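Redox-sensitive transcriptional activator OxyR (Porphyromonas gingivalis, PDB 3T22) probably binds DNA as a LysR-family transcription factor that switches genes in response to oxidants, and is represented here by its regulatory domain. Local coordinates at residues P18-I23 and R202-S207; L70-E75 and P153-E158. The protein carries 1 engineered substitution. All coordinates share one frame; numbering follows the deposited sequence.

Interaction 1: P18-I23 and R202-S207; sequences PRVFPI and RSAVPS
R19 reaches out from helix 13-27 and passes across the carbonyl oxygen of A204, in the turn that leaves helix 191-203. Its CB starts 3.5 Å from A204 O and 4.2 Å from A204 CB. With CG anti to the carbonyl carbon of R19 (chi1 -70°) and the chain extended from CG to NE, the methylenes run past the oxygen instead of turning from it; CD comes within 3.0 Å of A204 O. The chain bends only at the end, and that brings NH1 back to the same atom: R19 NH1 donates to A204 O over 3.2 Å. This bond is far from straight, 139° at the hydrogen, and NH1 sits above the carbonyl plane, not on a lone pair. P206 crosses the arginine at about a right angle and sets its CD over one face of the guanidinium, toward the rim. At NH2 the arginine also has a long, weak ion pair with E158.

The next residue, V20, sets its CB 3.9 Å from A204 CB, a buried apolar touch where the two backbones come closest. One turn further on, I23 extends CD1 toward the same methyl and stops 4.2 Å from S203 OG, a hydroxyl hydrogen-bonded to L200 O, one turn back in the chain. The apolar row continues with V20 on L201 and I23 on L200, while F21 of the same helix packs on L142 of the second subunit. This is helix-to-turn packing in the periplasmic-binding-protein-like fold of the LysR regulatory domain: its first helix held against the exit of its last long one.

Interaction 2: L70-E75 and P153-E158; sequences LLYYEE and PQLTVE
A 3-10 turn directly after strand 149-153 docks on strand 66-80 here, in the mixed sheet of the LysR regulatory domain, where these two strands pair antiparallel. Q154 and E75 hold each other twice. Q154 N donates to E75 O at 3.0 Å, and the Q154 side chain, extended with CG anti to its backbone N (chi1 173°), reaches out alongside E75 so that OE1 accepts from E75 N. That second bond is nearly straight at the hydrogen, 172°, but long at 3.3 Å between E75 N and Q154 OE1, and the donor stands well above the amide plane. A water lies within bonding distance of Q154 OE1 and may donate to it.

E74 slides past Q154 in the opposite direction and grips the next residue with one carboxylate oxygen. Its other oxygen, OE1, is in a salt bridge with R178, while E75 OE2 pairs with R175; both buried charges thus have a partner on strand 175-185. Alongside the E74 carboxylate, L155 crosses Y72 at about a right angle, CD2 lying 3.7 Å from Y72 OH. L155 N reaches E74 OE2 on its anti lone pair, at 3.1 Å.

Overall arrangement
From the N terminus, helix 13-27 supplies the first half of interaction 1, whose partner waits 179 residues on, at the end of helix 191-203. Between them the chain lays down strand 66-80, then closes the shorter loop of interaction 2 after strand 149-153, so the second loop lies wholly within the first and the two do not cross. Their centres are about 11 Å apart, and they touch: V205 CG1 packs 3.6 Å from Y72 CE1, and R202 NH2 lies 3.2 Å from L70 O. Helix 13-27 also meets interaction 2, through L16 on Y72 and L155. The first helix, the end of helix 191-203, the long strand 66-80 and the turn after strand 149-153 are thereby tied together.

Interaction 1: P18-I23 and R202-S207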
loop_
_atom_site.group_PDB
_atom_site.type_symbol
_atom_site.label_atom_id
_atom_site.label_comp_id
_atom_site.label_asym_id
_atom_site.label_seq_id
_atom_site.Cartn_x
_atom_site.Cartn_y
_atom_site.Cartn_z
ATOM N N PRO A 18 12.158 4.521 -4.830
ATOM C CA PRO A 18 13.290 3.588 -4.982
ATOM C C PRO A 18 14.290 3.990 -6.086
ATOM O O PRO A 18 15.492 3.831 -5.905
ATOM C CB PRO A 18 12.602 2.253 -5.301
ATOM C CG PRO A 18 11.303 2.342 -4.565
ATOM C CD PRO A 18 10.873 3.803 -4.777
ATOM N N ARG A 19 13.804 4.535 -7.193
ATOM C CA ARG A 19 14.688 5.053 -8.231
ATOM C C ARG A 19 15.506 6.257 -7.786
ATOM O O ARG A 19 16.711 6.301 -7.995
ATOM C CB ARG A 19 13.889 5.429 -9.474
ATOM C CG ARG A 19 13.314 4.246 -10.228
ATOM C CD ARG A 19 12.476 4.721 -11.391
ATOM N NE ARG A 19 12.256 3.660 -12.362
ATOM C CZ ARG A 19 13.081 3.383 -13.369
ATOM N NH1 ARG A 19 14.191 4.089 -13.545
ATOM N NH2 ARG A 19 12.791 2.397 -14.207
ATOM N N VAL A 20 14.867 7.238 -7.168
ATOM C CA VAL A 20 15.554 8.494 -6.880
ATOM C C VAL A 20 16.425 8.465 -5.618
ATOM O O VAL A 20 17.373 9.240 -5.498
ATOM C CB VAL A 20 14.567 9.691 -6.816
ATOM C CG1 VAL A 20 13.800 9.699 -5.503
ATOM C CG2 VAL A 20 15.322 10.989 -6.992
ATOM N N PHE A 21 16.109 7.576 -4.684
ATOM C CA PHE A 21 16.800 7.567 -3.397
ATOM C C PHE A 21 18.338 7.615 -3.468
ATOM O O PHE A 21 18.941 8.532 -2.915
ATOM C CB PHE A 21 16.319 6.411 -2.505
ATOM C CG PHE A 21 15.337 6.833 -1.454
ATOM C CD1 PHE A 21 15.734 7.641 -0.407
ATOM C CD2 PHE A 21 14.016 6.430 -1.514
ATOM C CE1 PHE A 21 14.824 8.040 0.569
ATOM C CE2 PHE A 21 13.103 6.823 -0.538
ATOM C CZ PHE A 21 13.508 7.629 0.502
ATOM N N PRO A 22 18.972 6.639 -4.142
ATOM C CA PRO A 22 20.447 6.608 -4.187
ATOM C C PRO A 22 21.072 7.741 -5.015
ATOM O O PRO A 22 22.208 8.146 -4.756
ATOM C CB PRO A 22 20.760 5.242 -4.811
ATOM C CG PRO A 22 19.554 4.911 -5.623
ATOM C CD PRO A 22 18.368 5.527 -4.897
ATOM N N ILE A 23 20.331 8.255 -5.988
ATOM C CA ILE A 23 20.770 9.433 -6.722
ATOM C C ILE A 23 20.792 10.664 -5.819
ATOM O O ILE A 23 21.658 11.520 -5.966
ATOM C CB ILE A 23 19.889 9.668 -7.954
ATOM C CG1 ILE A 23 20.089 8.527 -8.961
ATOM C CG2 ILE A 23 20.184 11.019 -8.581
ATOM C CD1 ILE A 23 18.937 8.368 -9.947
ATOM N N ARG A 202 13.845 14.235 -12.447
ATOM C CA ARG A 202 13.685 14.006 -13.884
ATOM C C ARG A 202 14.595 12.864 -14.352
ATOM O O ARG A 202 14.162 11.951 -15.068
ATOM C CB ARG A 202 13.934 15.301 -14.683
ATOM C CG ARG A 202 12.836 16.379 -14.512
ATOM C CD ARG A 202 13.247 17.772 -15.065
ATOM N NE ARG A 202 12.114 18.526 -15.633
ATOM C CZ ARG A 202 12.163 19.791 -16.067
ATOM N NH1 ARG A 202 13.291 20.498 -16.014
ATOM N NH2 ARG A 202 11.066 20.362 -16.558
ATOM N N SER A 203 15.843 12.886 -13.905
ATOM C CA SER A 203 16.810 11.860 -14.279
ATOM C C SER A 203 16.485 10.463 -13.743
ATOM O O SER A 203 17.066 9.481 -14.186
ATOM C CB SER A 203 18.209 12.269 -13.827
ATOM O OG SER A 203 18.559 11.620 -12.621
ATOM N N ALA A 204 15.560 10.382 -12.792
ATOM C CA ALA A 204 15.199 9.111 -12.149
ATOM C C ALA A 204 14.179 8.279 -12.947
ATOM O O ALA A 204 13.860 7.147 -12.573
ATOM C CB ALA A 204 14.691 9.362 -10.720
ATOM N N VAL A 205 13.675 8.840 -14.043
ATOM C CA VAL A 205 12.711 8.135 -14.886
ATOM C C VAL A 205 13.179 8.047 -16.348
ATOM O O VAL A 205 13.910 8.922 -16.833
ATOM C CB VAL A 205 11.291 8.787 -14.797
ATOM C CG1 VAL A 205 10.874 8.964 -13.337
ATOM C CG2 VAL A 205 11.262 10.127 -15.491
ATOM N N PRO A 206 12.758 6.985 -17.058
ATOM C CA PRO A 206 13.078 6.838 -18.493
ATOM C C PRO A 206 12.833 8.129 -19.278
ATOM O O PRO A 206 11.852 8.809 -18.992
ATOM C CB PRO A 206 12.102 5.748 -18.955
ATOM C CG PRO A 206 11.898 4.900 -17.726
ATOM C CD PRO A 206 11.994 5.840 -16.539
ATOM N N SER A 207 13.694 8.449 -20.241
ATOM C CA SER A 207 13.578 9.690 -21.009
ATOM C C SER A 207 12.288 9.829 -21.807
ATOM O O SER A 207 11.904 10.929 -22.177
ATOM C CB SER A 207 14.767 9.867 -21.954
ATOM O OG SER A 207 15.928 10.236 -21.237
#

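Interaction 2: L70-E75 and P153-E158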
loop_
_atom_site.group_PDB
_atom_site.type_symbol
_atom_site.label_atom_id
_atom_site.label_comp_id
_atom_site.label_asym_id
_atom_site.label_seq_id
_atom_site.Cartn_x
_atom_site.Cartn_y
_atom_site.Cartn_z
ATOM N N LEU A 70 7.121 20.918 -13.984
ATOM C CA LEU A 70 6.902 19.591 -14.547
ATOM C C LEU A 70 8.078 18.662 -14.242
ATOM O O LEU A 70 9.241 19.062 -14.342
ATOM C CB LEU A 70 6.693 19.694 -16.061
ATOM C CG LEU A 70 6.551 18.422 -16.903
ATOM C CD1 LEU A 70 5.323 17.612 -16.495
ATOM C CD2 LEU A 70 6.466 18.782 -18.366
ATOM N N LEU A 71 7.767 17.411 -13.919
ATOM C CA LEU A 71 8.788 16.393 -13.731
ATOM C C LEU A 71 8.729 15.347 -14.843
ATOM O O LEU A 71 9.729 15.076 -15.496
ATOM C CB LEU A 71 8.652 15.739 -12.360
ATOM C CG LEU A 71 8.917 16.691 -11.196
ATOM C CD1 LEU A 71 8.517 16.060 -9.883
ATOM C CD2 LEU A 71 10.368 17.122 -11.172
ATOM N N TYR A 72 7.552 14.771 -15.059
ATOM C CA TYR A 72 7.367 13.802 -16.146
ATOM C C TYR A 72 5.900 13.469 -16.387
ATOM O O TYR A 72 5.051 13.860 -15.605
ATOM C CB TYR A 72 8.162 12.523 -15.879
ATOM C CG TYR A 72 7.894 11.860 -14.544
ATOM C CD1 TYR A 72 8.724 12.083 -13.452
ATOM C CD2 TYR A 72 6.821 10.989 -14.385
ATOM C CE1 TYR A 72 8.483 11.468 -12.219
ATOM C CE2 TYR A 72 6.583 10.353 -13.174
ATOM C CZ TYR A 72 7.411 10.601 -12.097
ATOM O OH TYR A 72 7.151 9.975 -10.904
ATOM N N TYR A 73 5.609 12.761 -17.479
ATOM C CA TYR A 73 4.243 12.325 -17.790
ATOM C C TYR A 73 4.122 10.815 -17.566
ATOM O O TYR A 73 5.116 10.101 -17.660
ATOM C CB TYR A 73 3.865 12.660 -19.234
ATOM C CG TYR A 73 3.915 14.129 -19.586
ATOM C CD1 TYR A 73 2.773 14.908 -19.546
ATOM C CD2 TYR A 73 5.102 14.728 -19.982
ATOM C CE1 TYR A 73 2.806 16.253 -19.877
ATOM C CE2 TYR A 73 5.149 16.075 -20.321
ATOM C CZ TYR A 73 3.995 16.829 -20.262
ATOM O OH TYR A 73 4.031 18.158 -20.586
ATOM N N GLU A 74 2.915 10.332 -17.274
ATOM C CA GLU A 74 2.743 8.955 -16.835
ATOM C C GLU A 74 1.382 8.386 -17.188
ATOM O O GLU A 74 0.362 8.858 -16.702
ATOM C CB GLU A 74 2.944 8.862 -15.317
ATOM C CG GLU A 74 2.721 7.474 -14.727
ATOM C CD GLU A 74 3.164 7.383 -13.281
ATOM O OE1 GLU A 74 2.840 8.306 -12.507
ATOM O OE2 GLU A 74 3.841 6.401 -12.916
ATOM N N GLU A 75 1.372 7.333 -17.994
ATOM C CA GLU A 75 0.125 6.693 -18.392
ATOM C C GLU A 75 -0.587 6.021 -17.229
ATOM O O GLU A 75 0.042 5.627 -16.257
ATOM C CB GLU A 75 0.377 5.652 -19.495
ATOM C CG GLU A 75 0.670 6.242 -20.849
ATOM C CD GLU A 75 0.544 5.237 -21.990
ATOM O OE1 GLU A 75 -0.218 4.248 -21.872
ATOM O OE2 GLU A 75 1.217 5.434 -23.019
ATOM N N PRO A 153 -0.403 3.013 -12.230
ATOM C CA PRO A 153 0.455 3.983 -12.923
ATOM C C PRO A 153 1.630 3.292 -13.650
ATOM O O PRO A 153 2.183 2.297 -13.170
ATOM C CB PRO A 153 0.961 4.860 -11.781
ATOM C CG PRO A 153 0.974 3.924 -10.591
ATOM C CD PRO A 153 -0.233 3.059 -10.767
ATOM N N GLN A 154 1.980 3.831 -14.812
ATOM C CA GLN A 154 2.948 3.229 -15.726
ATOM C C GLN A 154 4.316 2.927 -15.123
ATOM O O GLN A 154 4.972 1.971 -15.518
ATOM C CB GLN A 154 3.114 4.134 -16.948
ATOM C CG GLN A 154 4.203 3.729 -17.911
ATOM C CD GLN A 154 4.240 4.636 -19.125
ATOM O OE1 GLN A 154 4.136 5.855 -19.003
ATOM N NE2 GLN A 154 4.383 4.044 -20.304
ATOM N N LEU A 155 4.744 3.746 -14.177
ATOM C CA LEU A 155 6.080 3.639 -13.617
ATOM C C LEU A 155 6.210 2.388 -12.723
ATOM O O LEU A 155 7.317 1.951 -12.379
ATOM C CB LEU A 155 6.435 4.918 -12.853
ATOM C CG LEU A 155 7.909 5.210 -12.570
ATOM C CD1 LEU A 155 8.724 5.354 -13.866
ATOM C CD2 LEU A 155 8.040 6.451 -11.684
ATOM N N THR A 156 5.075 1.798 -12.365
ATOM C CA THR A 156 5.102 0.587 -11.572
ATOM C C THR A 156 5.526 -0.649 -12.376
ATOM O O THR A 156 5.908 -1.652 -11.775
ATOM C CB THR A 156 3.748 0.316 -10.860
ATOM O OG1 THR A 156 3.910 -0.746 -9.911
ATOM C CG2 THR A 156 2.686 -0.076 -11.848
ATOM N N VAL A 157 5.465 -0.590 -13.712
ATOM C CA VAL A 157 5.730 -1.790 -14.522
ATOM C C VAL A 157 7.157 -2.312 -14.424
ATOM O O VAL A 157 7.369 -3.519 -14.449
ATOM C CB VAL A 157 5.358 -1.639 -16.023
ATOM C CG1 VAL A 157 3.944 -1.113 -16.174
ATOM C CG2 VAL A 157 6.356 -0.764 -16.751
ATOM N N GLU A 158 8.116 -1.408 -14.271
ATOM C CA GLU A 158 9.514 -1.790 -14.138
ATOM C C GLU A 158 9.818 -2.470 -12.806
ATOM O O GLU A 158 10.972 -2.763 -12.510
ATOM C CB GLU A 158 10.418 -0.572 -14.311
ATOM C CG GLU A 158 9.672 0.738 -14.410
ATOM C CD GLU A 158 9.396 1.132 -15.840
ATOM O OE1 GLU A 158 10.366 1.385 -16.580
ATOM O OE2 GLU A 158 8.212 1.182 -16.227
HETATM O O HOH W 1 4.671 8.181 -20.447
#